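Choline binding protein A (Lactobacillus salivarius str. Ren, PDB 5GT1) probably serves as a choline-binding cell-surface protein in adhesion; this chain is its zinc-binding M23 peptidase-family domain, which probably cleaves peptidoglycan peptides. Local coordinates at residues A[40-45]-A[162-167]. Sequence-based numbering, arbitrary orientation.
Sequences AQLFGV and DPRALI
One face of the Phe43 ring lies against the backbone of Asp162, whose CA stands 3.5 Å above the ring plane, offset toward the rim; Pro163 CD meets the ring obliquely and lies 4.0 Å from Phe43 CB. The second flat group, the guanidinium of Arg164, carries Leu42 CD2 over the centre of one face, 3.6 Å from Arg164 CZ, an apolar methyl on a charged plane. With CG anti to the backbone N (chi1 172°), Phe43 lays its ring over Asp162, at the start of helix 163-173. The ring and carboxylate planes are 15° apart, but the carboxylate sits beside Phe43 CB and not over the ring, with OD1 of Asp162 3.5 Å from that CB; Asp162 CB comes within 3.6 Å of Phe43 CD2. Arg164 runs out extended and then bends at chi3 (71°), which turns the face of its guanidinium to Leu42 CD2. Asp162 is the N-cap of the helix: its OD1 accepts from Arg164 N at 2.9 Å, met from above the carboxylate plane. The same oxygen receives a water that also takes the N-H of Phe43, at 3.0 Å from Phe43 N, so one carboxylate oxygen both caps the helix and links the two segments through solvent. Phe56 meets the Phe43 ring edge-to-face, and Leu42 O accepts from ND1 of His57, a zinc ligand, tying the loop to the metal site. Phe37 touches both Leu42 and Arg164. Pro163 packs on Leu138 and Ile140 of strand 135-141 and on Leu60 of strand 56-63, seating the C-terminal helix on the antiparallel sheet beside the loop into strand 44-45.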
loop_
_atom_site.group_PDB
_atom_site.type_symbol
_atom_site.label_atom_id
_atom_site.label_comp_id
_atom_site.label_asym_id
_atom_site.label_seq_id
_atom_site.Cartn_x
_atom_site.Cartn_y
_atom_site.Cartn_z
ATOM N N ALA A 40 10.690 -8.717 7.806
ATOM C CA ALA A 40 10.156 -9.073 6.477
ATOM C C ALA A 40 9.072 -8.101 5.973
ATOM O O ALA A 40 8.993 -7.817 4.765
ATOM C CB ALA A 40 9.646 -10.510 6.464
ATOM N N GLN A 41 8.269 -7.566 6.895
ATOM C CA GLN A 41 7.189 -6.663 6.522
ATOM C C GLN A 41 7.632 -5.242 6.155
ATOM O O GLN A 41 6.946 -4.547 5.406
ATOM C CB GLN A 41 6.175 -6.587 7.652
ATOM C CG GLN A 41 5.410 -7.885 7.834
ATOM C CD GLN A 41 4.530 -7.841 9.060
ATOM O OE1 GLN A 41 4.924 -7.319 10.104
ATOM N NE2 GLN A 41 3.334 -8.388 8.942
ATOM N N LEU A 42 8.776 -4.816 6.687
ATOM C CA LEU A 42 9.244 -3.447 6.482
ATOM C C LEU A 42 9.654 -3.176 5.039
ATOM O O LEU A 42 9.988 -4.104 4.299
ATOM C CB LEU A 42 10.433 -3.159 7.400
ATOM C CG LEU A 42 10.142 -3.038 8.903
ATOM C CD1 LEU A 42 11.470 -3.049 9.647
ATOM C CD2 LEU A 42 9.368 -1.763 9.201
ATOM N N PHE A 43 9.627 -1.905 4.652
ATOM C CA PHE A 43 10.121 -1.478 3.354
ATOM C C PHE A 43 11.654 -1.577 3.295
ATOM O O PHE A 43 12.340 -1.380 4.314
ATOM C CB PHE A 43 9.677 -0.038 3.062
ATOM C CG PHE A 43 10.304 0.537 1.819
ATOM C CD1 PHE A 43 9.685 0.381 0.579
ATOM C CD2 PHE A 43 11.542 1.200 1.884
ATOM C CE1 PHE A 43 10.279 0.878 -0.576
ATOM C CE2 PHE A 43 12.134 1.696 0.727
ATOM C CZ PHE A 43 11.495 1.548 -0.497
ATOM N N GLY A 44 12.178 -1.893 2.104
ATOM C CA GLY A 44 13.609 -1.806 1.834
ATOM C C GLY A 44 14.353 -3.116 1.960
ATOM O O GLY A 44 13.832 -4.174 1.629
ATOM N N VAL A 45 15.586 -3.033 2.455
ATOM C CA VAL A 45 16.456 -4.200 2.601
ATOM C C VAL A 45 16.676 -4.411 4.088
ATOM O O VAL A 45 17.335 -3.609 4.740
ATOM C CB VAL A 45 17.819 -3.992 1.889
ATOM C CG1 VAL A 45 18.670 -5.248 1.999
ATOM C CG2 VAL A 45 17.615 -3.607 0.432
ATOM N N ASP A 162 9.429 4.490 1.149
ATOM C CA ASP A 162 9.041 3.833 2.394
ATOM C C ASP A 162 7.684 4.378 2.866
ATOM O O ASP A 162 7.606 5.536 3.281
ATOM C CB ASP A 162 10.117 4.054 3.467
ATOM C CG ASP A 162 9.804 3.333 4.775
ATOM O OD1 ASP A 162 8.700 2.752 4.927
ATOM O OD2 ASP A 162 10.681 3.350 5.655
ATOM N N PRO A 163 6.607 3.551 2.787
ATOM C CA PRO A 163 5.304 4.067 3.200
ATOM C C PRO A 163 5.248 4.386 4.690
ATOM O O PRO A 163 4.479 5.267 5.082
ATOM C CB PRO A 163 4.335 2.910 2.868
ATOM C CG PRO A 163 5.045 2.133 1.796
ATOM C CD PRO A 163 6.491 2.174 2.248
ATOM N N ARG A 164 6.034 3.679 5.507
ATOM C CA ARG A 164 6.004 3.934 6.956
ATOM C C ARG A 164 6.463 5.359 7.259
ATOM O O ARG A 164 5.776 6.100 7.965
ATOM C CB ARG A 164 6.831 2.926 7.760
ATOM C CG ARG A 164 6.685 3.169 9.263
ATOM C CD ARG A 164 7.218 2.043 10.117
ATOM N NE ARG A 164 8.665 2.001 10.068
ATOM C CZ ARG A 164 9.431 1.364 10.956
ATOM N NH1 ARG A 164 8.898 0.715 11.998
ATOM N NH2 ARG A 164 10.746 1.381 10.805
ATOM N N ALA A 165 7.622 5.721 6.714
ATOM C CA ALA A 165 8.187 7.055 6.863
ATOM C C ALA A 165 7.267 8.116 6.284
ATOM O O ALA A 165 7.054 9.153 6.900
ATOM C CB ALA A 165 9.572 7.122 6.218
ATOM N N LEU A 166 6.714 7.859 5.102
ATOM C CA LEU A 166 5.799 8.801 4.461
ATOM C C LEU A 166 4.515 9.086 5.248
ATOM O O LEU A 166 4.129 10.239 5.402
ATOM C CB LEU A 166 5.418 8.316 3.063
ATOM C CG LEU A 166 5.864 9.169 1.875
ATOM C CD1 LEU A 166 7.373 9.218 1.786
ATOM C CD2 LEU A 166 5.304 8.592 0.589
ATOM N N ILE A 167 3.835 8.033 5.699
ATOM C CA ILE A 167 2.575 8.198 6.432
ATOM C C ILE A 167 2.849 8.852 7.787
ATOM O O ILE A 167 2.149 9.778 8.201
ATOM C CB ILE A 167 1.841 6.845 6.617
ATOM C CG1 ILE A 167 1.339 6.325 5.259
ATOM C CG2 ILE A 167 0.674 7.003 7.585
ATOM C CD1 ILE A 167 1.126 4.821 5.229
HETATM O O HOH W 1 9.187 0.377 6.509
#